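Local coordinates for protein heat-inducible transcription repressor HrcA (Thermotoga maritima, PDB 1STZ) that probably represses class I heat-shock genes, the grpE-dnaK-dnaJ and groELS operons, as a DNA-binding negative regulator, at residues A[121-126]-A[135-140]; A[234-239]-A[248-253]; A[286-291]-A[312-317]. One frame throughout, in Å; residues are numbered along the deposited sequence.

Contact 1. Residues A[121-126]-A[135-140]; sequences FLAGNL and VLIERP
Gly124 of helix 116-131 meets two residues of strand 134-138, Val135 and Ile137, and the meeting is made by van der Waals contact alone, with no hydrogen bond from one segment to the other. Ile137 works through its far end: CD1 lies 3.7 Å from Gly124 N and equally close to Gly124 CA. Its CG1 stands anti to the carbonyl carbon (chi1 -57°) and the chain beyond is extended, which carries the terminal methyl to the helix. The same CD1 touches Ala123 CB at 4.3 Å. Val135 uses both of its branches, CG2 being 3.9 Å from Gly124 O and CG1 4.0 Å from Gly124 CA. A side chain on Gly124 would point at the strand, with its CB only about 3.4 Å from Ile137 CD1, so the glycine makes the close approach possible.

This is a helix lying on an antiparallel sheet, consistent with the assignment of this domain to the GAF clan. The helix segment runs nearly antiparallel to the strand, at 155°, with axes 8.5 Å apart. Helix 314-334 adjoins the same place, its Ile324 and Leu328 touching Ala123.

Polar contacts stay within the helix or lead outside the pair. Asn125 ND2 gives a hydrogen bond to Phe121 O at 2.7 Å, arriving on the opposite face of the carbonyl plane from Asn125 N, which binds the same oxygen. Asn125 ND2 also sits 3.3 Å above the centre of the Phe121 ring. Beyond the strand, Arg139 forms a salt bridge with Glu117 near the start of helix 116-131.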
ATOM      1  N   PHE A 121     -12.394   0.190   9.718  1.00 20.52           N
ATOM      2  CA  PHE A 121     -12.686  -0.120   8.315  1.00 20.97           C
ATOM      3  C   PHE A 121     -11.425  -0.583   7.572  1.00 20.55           C
ATOM      4  O   PHE A 121     -11.451  -1.574   6.845  1.00 20.40           O
ATOM      5  CB  PHE A 121     -13.263   1.110   7.586  1.00 21.33           C
ATOM      6  CG  PHE A 121     -13.622   0.837   6.131  1.00 23.76           C
ATOM      7  CD1 PHE A 121     -12.732   1.116   5.113  1.00 25.49           C
ATOM      8  CD2 PHE A 121     -14.841   0.249   5.799  1.00 25.98           C
ATOM      9  CE1 PHE A 121     -13.056   0.842   3.781  1.00 26.41           C
ATOM     10  CE2 PHE A 121     -15.173  -0.019   4.465  1.00 25.51           C
ATOM     11  CZ  PHE A 121     -14.281   0.269   3.464  1.00 25.37           C
ATOM     12  N   LEU A 122     -10.323   0.149   7.752  1.00 19.72           N
ATOM     13  CA  LEU A 122      -9.076  -0.185   7.098  1.00 19.62           C
ATOM     14  C   LEU A 122      -8.505  -1.494   7.616  1.00 18.97           C
ATOM     15  O   LEU A 122      -8.034  -2.304   6.839  1.00 17.83           O
ATOM     16  CB  LEU A 122      -8.049   0.925   7.258  1.00 19.71           C
ATOM     17  CG  LEU A 122      -8.400   2.205   6.505  1.00 22.08           C
ATOM     18  CD1 LEU A 122      -7.568   3.374   7.021  1.00 23.92           C
ATOM     19  CD2 LEU A 122      -8.194   2.017   5.003  1.00 23.51           C
ATOM     20  N   ALA A 123      -8.549  -1.682   8.925  1.00 18.53           N
ATOM     21  CA  ALA A 123      -8.050  -2.901   9.543  1.00 19.58           C
ATOM     22  C   ALA A 123      -8.808  -4.138   9.053  1.00 19.68           C
ATOM     23  O   ALA A 123      -8.185  -5.118   8.666  1.00 21.08           O
ATOM     24  CB  ALA A 123      -8.091  -2.806  11.086  1.00 19.02           C
ATOM     25  N   GLY A 124     -10.129  -4.085   9.036  1.00 20.06           N
ATOM     26  CA  GLY A 124     -10.945  -5.239   8.680  1.00 20.55           C
ATOM     27  C   GLY A 124     -10.730  -5.629   7.234  1.00 21.06           C
ATOM     28  O   GLY A 124     -10.568  -6.817   6.888  1.00 21.16           O
ATOM     29  N   ASN A 125     -10.637  -4.613   6.388  1.00 20.86           N
ATOM     30  CA  ASN A 125     -10.452  -4.831   4.981  1.00 21.09           C
ATOM     31  C   ASN A 125      -9.061  -5.340   4.600  1.00 20.87           C
ATOM     32  O   ASN A 125      -8.948  -6.186   3.703  1.00 20.04           O
ATOM     33  CB  ASN A 125     -10.868  -3.596   4.200  1.00 21.74           C
ATOM     34  CG  ASN A 125     -12.406  -3.474   4.108  1.00 25.31           C
ATOM     35  OD1 ASN A 125     -13.048  -4.204   3.357  1.00 28.15           O
ATOM     36  ND2 ASN A 125     -12.992  -2.601   4.924  1.00 28.97           N
ATOM     37  N   LEU A 126      -8.012  -4.862   5.275  1.00 19.62           N
ATOM     38  CA  LEU A 126      -6.670  -5.357   4.988  1.00 19.07           C
ATOM     39  C   LEU A 126      -6.530  -6.815   5.482  1.00 18.42           C
ATOM     40  O   LEU A 126      -5.949  -7.659   4.805  1.00 16.81           O
ATOM     41  CB  LEU A 126      -5.605  -4.485   5.639  1.00 18.67           C
ATOM     42  CG  LEU A 126      -4.165  -4.904   5.321  1.00 19.87           C
ATOM     43  CD1 LEU A 126      -3.854  -4.760   3.839  1.00 19.51           C
ATOM     44  CD2 LEU A 126      -3.157  -4.078   6.111  1.00 22.25           C
ATOM     45  N   VAL A 135     -14.044 -11.166   8.022  1.00 19.96           N
ATOM     46  CA  VAL A 135     -13.717 -10.500   9.274  1.00 20.70           C
ATOM     47  C   VAL A 135     -14.916  -9.817   9.924  1.00 20.81           C
ATOM     48  O   VAL A 135     -15.698  -9.149   9.250  1.00 21.52           O
ATOM     49  CB  VAL A 135     -12.605  -9.476   9.041  1.00 20.35           C
ATOM     50  CG1 VAL A 135     -12.336  -8.636  10.293  1.00 21.33           C
ATOM     51  CG2 VAL A 135     -11.357 -10.185   8.590  1.00 20.23           C
ATOM     52  N   LEU A 136     -15.073 -10.027  11.230  1.00 21.02           N
ATOM     53  CA  LEU A 136     -15.969  -9.224  12.062  1.00 21.11           C
ATOM     54  C   LEU A 136     -15.123  -8.495  13.082  1.00 20.88           C
ATOM     55  O   LEU A 136     -14.303  -9.119  13.751  1.00 20.73           O
ATOM     56  CB  LEU A 136     -16.977 -10.092  12.801  1.00 21.28           C
ATOM     57  CG  LEU A 136     -17.970 -10.889  11.976  1.00 23.78           C
ATOM     58  CD1 LEU A 136     -18.881 -11.625  12.928  1.00 27.46           C
ATOM     59  CD2 LEU A 136     -18.798 -10.045  11.005  1.00 24.38           C
ATOM     60  N   ILE A 137     -15.285  -7.179  13.172  1.00 20.53           N
ATOM     61  CA  ILE A 137     -14.694  -6.379  14.239  1.00 20.36           C
ATOM     62  C   ILE A 137     -15.821  -5.762  15.061  1.00 20.38           C
ATOM     63  O   ILE A 137     -16.634  -5.009  14.538  1.00 20.56           O
ATOM     64  CB  ILE A 137     -13.815  -5.257  13.679  1.00 20.65           C
ATOM     65  CG1 ILE A 137     -12.716  -5.840  12.778  1.00 22.11           C
ATOM     66  CG2 ILE A 137     -13.195  -4.438  14.820  1.00 19.86           C
ATOM     67  CD1 ILE A 137     -11.730  -4.835  12.280  1.00 23.34           C
ATOM     68  N   GLU A 138     -15.846  -6.075  16.349  1.00 19.88           N
ATOM     69  CA  GLU A 138     -16.742  -5.446  17.288  1.00 20.12           C
ATOM     70  C   GLU A 138     -16.365  -3.953  17.484  1.00 20.42           C
ATOM     71  O   GLU A 138     -15.254  -3.656  17.918  1.00 20.96           O
ATOM     72  CB  GLU A 138     -16.683  -6.201  18.608  1.00 20.48           C
ATOM     73  CG  GLU A 138     -17.859  -5.958  19.524  1.00 21.42           C
ATOM     74  CD  GLU A 138     -17.772  -6.726  20.827  1.00 23.52           C
ATOM     75  OE1 GLU A 138     -16.656  -7.125  21.250  1.00 24.02           O
ATOM     76  OE2 GLU A 138     -18.837  -6.914  21.458  1.00 26.04           O
ATOM     77  N   ARG A 139     -17.285  -3.042  17.141  1.00 19.81           N
ATOM     78  CA  ARG A 139     -17.137  -1.605  17.380  1.00 20.14           C
ATOM     79  C   ARG A 139     -17.150  -1.304  18.886  1.00 19.99           C
ATOM     80  O   ARG A 139     -17.712  -2.055  19.670  1.00 19.45           O
ATOM     81  CB  ARG A 139     -18.272  -0.814  16.693  1.00 20.35           C
ATOM     82  CG  ARG A 139     -18.318  -0.962  15.189  1.00 21.94           C
ATOM     83  CD  ARG A 139     -19.368  -0.096  14.495  1.00 22.48           C
ATOM     84  NE  ARG A 139     -19.109   0.019  13.059  1.00 22.15           N
ATOM     85  CZ  ARG A 139     -19.668  -0.707  12.089  1.00 25.97           C
ATOM     86  NH1 ARG A 139     -20.541  -1.678  12.337  1.00 28.11           N
ATOM     87  NH2 ARG A 139     -19.332  -0.464  10.830  1.00 26.73           N
ATOM     88  N   PRO A 140     -16.559  -0.198  19.310  1.00 20.25           N
ATOM     89  CA  PRO A 140     -16.598   0.151  20.730  1.00 20.48           C
ATOM     90  C   PRO A 140     -18.056   0.244  21.203  1.00 20.42           C
ATOM     91  O   PRO A 140     -18.921   0.727  20.468  1.00 19.71           O
ATOM     92  CB  PRO A 140     -15.912   1.521  20.770  1.00 20.68           C
ATOM     93  CG  PRO A 140     -15.073   1.541  19.556  1.00 20.96           C
ATOM     94  CD  PRO A 140     -15.866   0.828  18.512  1.00 20.50           C
TER

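Contact 2. Residues A[234-239]-A[248-253]; sequences AGLENL and EDIRNL
Ile250 pushes its terminal methyl against the backbone of Leu239, with CD1 3.6 Å from Leu239 O, and passes Leu239 CB at 4.2 Å. Its other branch serves a different partner: CG2 approaches Leu236 CD1 at 4.2 Å. The two branches diverge because CG1 is anti to the carbonyl carbon (chi1 -64°) while CG2 is anti to the backbone N, so one isoleucine reaches two leucines a turn apart. A third apolar touch joins Leu239 CD1 to Leu253 CD1 at 3.9 Å, where the side chains run across each other at about a right angle.

The contact thus closes a short helix-helix pair, 236-241 against 247-256, which follows edge strand 231-234 and, with helix 260-266, leads along the chain to the other edge strand, 272-275, of a sheet consistent with a GAF-like domain. Tyr134 of strand 134-138 touches Leu236, Leu239 and Leu253, so leucines of both helices also rest on the sheet.

One step further out, Gly235 takes the N-cap position of helix 236-241. Its positive phi (82°) would jam a CB against the preceding carbonyl oxygen, and Asn238 ND2 would also be too near such an atom. Asn238 ND2 bonds Gly133 O, fastening this helix start to the chain just before strand 134-138. On helix 247-256, Asp249 OD2 accepts from Thr246 N and also forms a salt bridge with Lys286, while Ile250 packs on Leu240 of the third subunit.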
ATOM      1  N   ALA A 234     -16.211  -7.596   6.719  1.00 22.51           N
ATOM      2  CA  ALA A 234     -15.533  -7.429   5.428  1.00 21.92           C
ATOM      3  C   ALA A 234     -15.072  -8.786   4.901  1.00 20.73           C
ATOM      4  O   ALA A 234     -14.829  -9.691   5.680  1.00 21.04           O
ATOM      5  CB  ALA A 234     -14.338  -6.502   5.596  1.00 21.07           C
ATOM      6  N   GLY A 235     -14.917  -8.914   3.591  1.00 20.10           N
ATOM      7  CA  GLY A 235     -14.425 -10.138   2.981  1.00 19.71           C
ATOM      8  C   GLY A 235     -15.430 -11.272   2.736  1.00 19.74           C
ATOM      9  O   GLY A 235     -15.035 -12.428   2.519  1.00 19.19           O
ATOM     10  N   LEU A 236     -16.722 -10.984   2.758  1.00 19.52           N
ATOM     11  CA  LEU A 236     -17.714 -12.033   2.442  1.00 19.87           C
ATOM     12  C   LEU A 236     -17.424 -12.702   1.092  1.00 19.83           C
ATOM     13  O   LEU A 236     -17.562 -13.924   0.936  1.00 19.71           O
ATOM     14  CB  LEU A 236     -19.126 -11.477   2.472  1.00 19.75           C
ATOM     15  CG  LEU A 236     -20.230 -12.443   2.019  1.00 22.13           C
ATOM     16  CD1 LEU A 236     -20.193 -13.744   2.822  1.00 22.82           C
ATOM     17  CD2 LEU A 236     -21.585 -11.721   2.129  1.00 22.96           C
ATOM     18  N   GLU A 237     -16.979 -11.887   0.151  1.00 19.57           N
ATOM     19  CA  GLU A 237     -16.577 -12.309  -1.178  1.00 20.56           C
ATOM     20  C   GLU A 237     -15.485 -13.375  -1.189  1.00 20.05           C
ATOM     21  O   GLU A 237     -15.503 -14.258  -2.053  1.00 18.87           O
ATOM     22  CB  GLU A 237     -16.106 -11.074  -1.959  1.00 21.63           C
ATOM     23  CG  GLU A 237     -15.606 -11.342  -3.355  1.00 25.89           C
ATOM     24  CD  GLU A 237     -15.509 -10.074  -4.180  1.00 32.21           C
ATOM     25  OE1 GLU A 237     -15.169  -9.003  -3.602  1.00 37.04           O
ATOM     26  OE2 GLU A 237     -15.773 -10.152  -5.406  1.00 35.54           O
ATOM     27  N   ASN A 238     -14.551 -13.304  -0.234  1.00 19.41           N
ATOM     28  CA  ASN A 238     -13.483 -14.304  -0.125  1.00 19.21           C
ATOM     29  C   ASN A 238     -14.027 -15.699   0.153  1.00 19.61           C
ATOM     30  O   ASN A 238     -13.530 -16.674  -0.372  1.00 19.63           O
ATOM     31  CB  ASN A 238     -12.486 -13.930   0.971  1.00 18.84           C
ATOM     32  CG  ASN A 238     -11.832 -12.572   0.738  1.00 18.96           C
ATOM     33  OD1 ASN A 238     -11.477 -12.240  -0.377  1.00 19.04           O
ATOM     34  ND2 ASN A 238     -11.681 -11.787   1.801  1.00 19.34           N
ATOM     35  N   LEU A 239     -15.045 -15.802   0.994  1.00 19.97           N
ATOM     36  CA  LEU A 239     -15.635 -17.103   1.302  1.00 20.12           C
ATOM     37  C   LEU A 239     -16.261 -17.767   0.080  1.00 20.65           C
ATOM     38  O   LEU A 239     -16.208 -18.995  -0.056  1.00 19.55           O
ATOM     39  CB  LEU A 239     -16.673 -16.983   2.404  1.00 19.49           C
ATOM     40  CG  LEU A 239     -16.103 -16.472   3.710  1.00 19.69           C
ATOM     41  CD1 LEU A 239     -17.176 -16.542   4.786  1.00 20.73           C
ATOM     42  CD2 LEU A 239     -14.822 -17.236   4.105  1.00 19.33           C
ATOM     43  N   GLU A 248     -24.171 -23.782   1.727  1.00 19.01           N
ATOM     44  CA  GLU A 248     -24.699 -24.045   3.067  1.00 19.44           C
ATOM     45  C   GLU A 248     -23.714 -23.678   4.183  1.00 18.35           C
ATOM     46  O   GLU A 248     -24.124 -23.117   5.183  1.00 17.38           O
ATOM     47  CB  GLU A 248     -25.186 -25.509   3.218  1.00 20.38           C
ATOM     48  CG  GLU A 248     -26.559 -25.645   3.894  1.00 22.58           C
ATOM     49  CD  GLU A 248     -27.748 -25.562   2.945  1.00 26.20           C
ATOM     50  OE1 GLU A 248     -28.302 -24.436   2.741  1.00 25.46           O
ATOM     51  OE2 GLU A 248     -28.164 -26.644   2.420  1.00 30.66           O
ATOM     52  N   ASP A 249     -22.426 -23.975   4.029  1.00 17.88           N
ATOM     53  CA  ASP A 249     -21.449 -23.546   5.021  1.00 18.06           C
ATOM     54  C   ASP A 249     -21.557 -22.038   5.228  1.00 17.39           C
ATOM     55  O   ASP A 249     -21.563 -21.567   6.364  1.00 16.67           O
ATOM     56  CB  ASP A 249     -20.009 -23.849   4.607  1.00 18.78           C
ATOM     57  CG  ASP A 249     -19.692 -25.348   4.549  1.00 22.75           C
ATOM     58  OD1 ASP A 249     -20.267 -26.145   5.343  1.00 24.58           O
ATOM     59  OD2 ASP A 249     -18.844 -25.804   3.738  1.00 26.14           O
ATOM     60  N   ILE A 250     -21.648 -21.300   4.127  1.00 16.48           N
ATOM     61  CA  ILE A 250     -21.640 -19.851   4.180  1.00 16.70           C
ATOM     62  C   ILE A 250     -22.918 -19.272   4.800  1.00 15.98           C
ATOM     63  O   ILE A 250     -22.839 -18.377   5.648  1.00 16.06           O
ATOM     64  CB  ILE A 250     -21.366 -19.249   2.785  1.00 16.72           C
ATOM     65  CG1 ILE A 250     -19.957 -19.643   2.319  1.00 16.46           C
ATOM     66  CG2 ILE A 250     -21.455 -17.728   2.839  1.00 17.22           C
ATOM     67  CD1 ILE A 250     -19.708 -19.432   0.835  1.00 15.87           C
ATOM     68  N   ARG A 251     -24.067 -19.779   4.392  1.00 15.64           N
ATOM     69  CA  ARG A 251     -25.333 -19.430   5.034  1.00 16.07           C
ATOM     70  C   ARG A 251     -25.252 -19.736   6.531  1.00 16.08           C
ATOM     71  O   ARG A 251     -25.666 -18.932   7.343  1.00 16.03           O
ATOM     72  CB  ARG A 251     -26.492 -20.205   4.441  1.00 15.60           C
ATOM     73  CG  ARG A 251     -26.894 -19.787   3.057  1.00 16.54           C
ATOM     74  CD  ARG A 251     -27.871 -20.743   2.420  1.00 14.81           C
ATOM     75  NE  ARG A 251     -28.441 -20.198   1.203  1.00 14.74           N
ATOM     76  CZ  ARG A 251     -29.052 -20.916   0.273  1.00 15.78           C
ATOM     77  NH1 ARG A 251     -29.225 -22.221   0.411  1.00 16.38           N
ATOM     78  NH2 ARG A 251     -29.536 -20.316  -0.801  1.00 16.45           N
ATOM     79  N   ASN A 252     -24.691 -20.887   6.892  1.00 16.31           N
ATOM     80  CA  ASN A 252     -24.577 -21.258   8.313  1.00 16.79           C
ATOM     81  C   ASN A 252     -23.749 -20.242   9.075  1.00 16.53           C
ATOM     82  O   ASN A 252     -24.094 -19.874  10.178  1.00 16.89           O
ATOM     83  CB  ASN A 252     -23.981 -22.653   8.505  1.00 16.24           C
ATOM     84  CG  ASN A 252     -24.939 -23.758   8.096  1.00 17.15           C
ATOM     85  OD1 ASN A 252     -26.146 -23.561   8.061  1.00 17.77           O
ATOM     86  ND2 ASN A 252     -24.392 -24.935   7.787  1.00 16.85           N
ATOM     87  N   LEU A 253     -22.668 -19.775   8.479  1.00 16.93           N
ATOM     88  CA  LEU A 253     -21.803 -18.820   9.140  1.00 17.95           C
ATOM     89  C   LEU A 253     -22.545 -17.506   9.376  1.00 18.34           C
ATOM     90  O   LEU A 253     -22.520 -16.965  10.484  1.00 17.85           O
ATOM     91  CB  LEU A 253     -20.572 -18.561   8.300  1.00 18.79           C
ATOM     92  CG  LEU A 253     -19.231 -18.148   8.918  1.00 21.28           C
ATOM     93  CD1 LEU A 253     -18.756 -16.907   8.304  1.00 22.99           C
ATOM     94  CD2 LEU A 253     -19.216 -18.050  10.426  1.00 22.78           C
TER

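Contact 3. Residues A[286-291]-A[312-317]; sequences KFAVFS and TKYDRN
Phe290 and Asn317 face each other with CA atoms 8.1 Å apart, where strand 287-296 packs against the first turn of helix 314-334. The phenyl ring touches the helix through CE1 and CZ: CE1 is 3.7 Å from Asn317 CB, and CZ is 3.9 Å from Tyr314 O. Asn317 C lies over one face of this ring, and the ring plane stands 83° from the Asn317 amide. Phe290 CE1 also nears Tyr314 CD2 at 4.3 Å. Two residues earlier on the strand, Ala288 CB meets Tyr314 OH at 3.7 Å, but this hydroxyl has its polar partner elsewhere, in Lys310 O. Thr312 CG2 sits over the centre of one face of the tyrosine ring.

Asn317 is fixed at both ends of its amide. With CG beside the backbone N (chi1 -65°), the group is turned back toward the start of the helix, where ND2 donates to Thr312 OG1 at 2.9 Å. On the other side OD1 takes two bonds from Arg316, NE and NH2 gripping it side-on, each at 3.1 Å; NH2 meets a lone pair of OD1, in the carbonyl plane, whereas NE comes in tilted from that plane. With an alanine here, the amide lost, Thr312 OG1 would probably miss its donor and the Arg316 guanidinium would be freer to turn.

Thr312 and Tyr314 flank Lys313, the centre of an inverse gamma turn that leads into the helix. Such packing of a C-terminal helix across the antiparallel sheet it follows fits a GAF-like domain.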
ATOM      1  N   LYS A 286     -16.541 -26.729   8.912  1.00 19.07           N
ATOM      2  CA  LYS A 286     -15.641 -26.461   7.774  1.00 19.59           C
ATOM      3  C   LYS A 286     -14.701 -25.285   7.953  1.00 18.85           C
ATOM      4  O   LYS A 286     -13.813 -25.088   7.122  1.00 18.84           O
ATOM      5  CB  LYS A 286     -16.439 -26.204   6.501  1.00 19.40           C
ATOM      6  CG  LYS A 286     -17.360 -27.346   6.144  1.00 22.43           C
ATOM      7  CD  LYS A 286     -16.634 -28.470   5.473  1.00 25.03           C
ATOM      8  CE  LYS A 286     -17.195 -28.661   4.065  1.00 28.75           C
ATOM      9  NZ  LYS A 286     -16.900 -27.512   3.189  1.00 29.04           N
ATOM     10  N   PHE A 287     -14.894 -24.511   9.024  1.00 18.80           N
ATOM     11  CA  PHE A 287     -14.169 -23.248   9.265  1.00 17.68           C
ATOM     12  C   PHE A 287     -13.082 -23.373  10.324  1.00 18.35           C
ATOM     13  O   PHE A 287     -13.071 -24.322  11.107  1.00 18.10           O
ATOM     14  CB  PHE A 287     -15.164 -22.188   9.749  1.00 17.34           C
ATOM     15  CG  PHE A 287     -16.176 -21.796   8.714  1.00 16.53           C
ATOM     16  CD1 PHE A 287     -17.430 -22.408   8.672  1.00 16.24           C
ATOM     17  CD2 PHE A 287     -15.884 -20.828   7.784  1.00 13.83           C
ATOM     18  CE1 PHE A 287     -18.364 -22.055   7.718  1.00 15.87           C
ATOM     19  CE2 PHE A 287     -16.832 -20.470   6.801  1.00 14.05           C
ATOM     20  CZ  PHE A 287     -18.058 -21.066   6.783  1.00 16.79           C
ATOM     21  N   ALA A 288     -12.160 -22.416  10.291  1.00 17.90           N
ATOM     22  CA  ALA A 288     -11.312 -22.041  11.403  1.00 18.02           C
ATOM     23  C   ALA A 288     -11.611 -20.559  11.732  1.00 18.33           C
ATOM     24  O   ALA A 288     -11.904 -19.751  10.824  1.00 19.38           O
ATOM     25  CB  ALA A 288      -9.873 -22.208  11.028  1.00 17.73           C
ATOM     26  N   VAL A 289     -11.559 -20.209  13.013  1.00 18.13           N
ATOM     27  CA  VAL A 289     -11.678 -18.812  13.447  1.00 18.55           C
ATOM     28  C   VAL A 289     -10.503 -18.384  14.290  1.00 17.67           C
ATOM     29  O   VAL A 289     -10.218 -19.010  15.289  1.00 17.56           O
ATOM     30  CB  VAL A 289     -12.849 -18.565  14.419  1.00 19.14           C
ATOM     31  CG1 VAL A 289     -13.403 -17.144  14.237  1.00 19.24           C
ATOM     32  CG2 VAL A 289     -13.860 -19.626  14.367  1.00 21.90           C
ATOM     33  N   PHE A 290      -9.855 -17.302  13.912  1.00 18.21           N
ATOM     34  CA  PHE A 290      -8.937 -16.592  14.793  1.00 18.89           C
ATOM     35  C   PHE A 290      -9.719 -15.537  15.544  1.00 18.28           C
ATOM     36  O   PHE A 290     -10.548 -14.844  14.981  1.00 19.27           O
ATOM     37  CB  PHE A 290      -7.815 -15.915  14.016  1.00 19.32           C
ATOM     38  CG  PHE A 290      -6.713 -16.849  13.611  1.00 21.57           C
ATOM     39  CD1 PHE A 290      -6.807 -17.578  12.469  1.00 23.40           C
ATOM     40  CD2 PHE A 290      -5.593 -17.006  14.403  1.00 24.56           C
ATOM     41  CE1 PHE A 290      -5.790 -18.460  12.095  1.00 23.84           C
ATOM     42  CE2 PHE A 290      -4.578 -17.881  14.028  1.00 25.56           C
ATOM     43  CZ  PHE A 290      -4.681 -18.590  12.866  1.00 24.06           C
ATOM     44  N   SER A 291      -9.471 -15.431  16.825  1.00 18.22           N
ATOM     45  CA  SER A 291     -10.106 -14.414  17.613  1.00 18.28           C
ATOM     46  C   SER A 291      -9.127 -13.801  18.596  1.00 18.25           C
ATOM     47  O   SER A 291      -8.099 -14.402  18.955  1.00 18.19           O
ATOM     48  CB  SER A 291     -11.328 -14.988  18.318  1.00 18.86           C
ATOM     49  OG  SER A 291     -10.962 -15.957  19.293  1.00 19.10           O
ATOM     50  N   THR A 312      -6.457 -23.668   5.100  1.00 17.91           N
ATOM     51  CA  THR A 312      -5.951 -22.310   4.931  1.00 17.99           C
ATOM     52  C   THR A 312      -4.511 -22.208   5.395  1.00 18.73           C
ATOM     53  O   THR A 312      -3.998 -23.096   6.089  1.00 20.32           O
ATOM     54  CB  THR A 312      -6.866 -21.324   5.714  1.00 17.76           C
ATOM     55  OG1 THR A 312      -6.472 -19.965   5.483  1.00 18.29           O
ATOM     56  CG2 THR A 312      -6.733 -21.500   7.235  1.00 15.84           C
ATOM     57  N   LYS A 313      -3.856 -21.126   5.029  1.00 19.22           N
ATOM     58  CA  LYS A 313      -2.470 -20.901   5.419  1.00 19.81           C
ATOM     59  C   LYS A 313      -2.393 -20.331   6.831  1.00 20.15           C
ATOM     60  O   LYS A 313      -2.408 -19.112   7.000  1.00 20.47           O
ATOM     61  CB  LYS A 313      -1.821 -19.948   4.414  1.00 20.47           C
ATOM     62  CG  LYS A 313      -1.735 -20.532   2.992  1.00 22.31           C
ATOM     63  CD  LYS A 313      -1.091 -19.551   2.028  1.00 26.13           C
ATOM     64  CE  LYS A 313      -0.487 -20.252   0.802  1.00 28.60           C
ATOM     65  NZ  LYS A 313       0.182 -19.269  -0.111  1.00 29.83           N
ATOM     66  N   TYR A 314      -2.317 -21.216   7.836  1.00 19.87           N
ATOM     67  CA  TYR A 314      -2.415 -20.831   9.236  1.00 19.89           C
ATOM     68  C   TYR A 314      -1.332 -19.842   9.691  1.00 20.67           C
ATOM     69  O   TYR A 314      -1.626 -18.926  10.446  1.00 20.66           O
ATOM     70  CB  TYR A 314      -2.429 -22.068  10.156  1.00 19.59           C
ATOM     71  CG  TYR A 314      -3.759 -22.819  10.114  1.00 18.72           C
ATOM     72  CD1 TYR A 314      -3.976 -23.857   9.205  1.00 17.09           C
ATOM     73  CD2 TYR A 314      -4.796 -22.474  10.976  1.00 17.46           C
ATOM     74  CE1 TYR A 314      -5.206 -24.539   9.162  1.00 17.37           C
ATOM     75  CE2 TYR A 314      -6.011 -23.136  10.947  1.00 18.15           C
ATOM     76  CZ  TYR A 314      -6.214 -24.158  10.036  1.00 18.28           C
ATOM     77  OH  TYR A 314      -7.434 -24.767  10.031  1.00 19.40           O
ATOM     78  N   ASP A 315      -0.104 -20.022   9.229  1.00 21.01           N
ATOM     79  CA  ASP A 315       1.022 -19.178   9.649  1.00 21.83           C
ATOM     80  C   ASP A 315       0.800 -17.767   9.118  1.00 20.62           C
ATOM     81  O   ASP A 315       0.974 -16.800   9.830  1.00 20.44           O
ATOM     82  CB  ASP A 315       2.340 -19.746   9.108  1.00 22.49           C
ATOM     83  CG  ASP A 315       3.570 -19.292   9.889  1.00 27.31           C
ATOM     84  OD1 ASP A 315       3.576 -18.222  10.528  1.00 32.56           O
ATOM     85  OD2 ASP A 315       4.627 -19.960   9.885  1.00 35.82           O
ATOM     86  N   ARG A 316       0.400 -17.659   7.865  1.00 20.16           N
ATOM     87  CA  ARG A 316       0.098 -16.350   7.281  1.00 19.63           C
ATOM     88  C   ARG A 316      -1.037 -15.687   8.065  1.00 18.71           C
ATOM     89  O   ARG A 316      -0.920 -14.528   8.450  1.00 18.28           O
ATOM     90  CB  ARG A 316      -0.231 -16.481   5.788  1.00 19.47           C
ATOM     91  CG  ARG A 316      -0.660 -15.197   5.085  1.00 20.45           C
ATOM     92  CD  ARG A 316      -1.553 -15.414   3.860  1.00 22.37           C
ATOM     93  NE  ARG A 316      -2.775 -16.162   4.172  1.00 23.99           N
ATOM     94  CZ  ARG A 316      -3.614 -16.691   3.276  1.00 25.35           C
ATOM     95  NH1 ARG A 316      -3.387 -16.575   1.981  1.00 27.08           N
ATOM     96  NH2 ARG A 316      -4.684 -17.366   3.681  1.00 26.40           N
ATOM     97  N   ASN A 317      -2.094 -16.437   8.348  1.00 18.22           N
ATOM     98  CA  ASN A 317      -3.275 -15.874   9.004  1.00 18.34           C
ATOM     99  C   ASN A 317      -2.978 -15.389  10.425  1.00 18.15           C
ATOM    100  O   ASN A 317      -3.485 -14.346  10.848  1.00 17.58           O
ATOM    101  CB  ASN A 317      -4.438 -16.874   9.045  1.00 18.25           C
ATOM    102  CG  ASN A 317      -4.967 -17.223   7.675  1.00 17.51           C
ATOM    103  OD1 ASN A 317      -4.573 -16.647   6.666  1.00 19.19           O
ATOM    104  ND2 ASN A 317      -5.858 -18.195   7.631  1.00 19.09           N
TER

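In the fold
The three contacts come in series along the chain and fall within the C-terminal HrcA family region, probably a GAF-like domain. Contacts 1 and 3 bring helices 116-131 and 314-334 onto the same five-stranded antiparallel sheet; their centres are 16 Å apart and they do not touch. Contact 2, also 16 Å from contact 1, joins it through edge strand 231-234, where Val135 N and Ala234 O probably form a hydrogen bond. Its centre lies 14 Å from contact 3, to which it is tied by the Asp249-Lys286 salt bridge and by Phe287 packing on Leu253. The short helix pair therefore links strands 134-138 and 287-296, which strand 299-309 separates in the sheet, and sequence regions far apart build one domain.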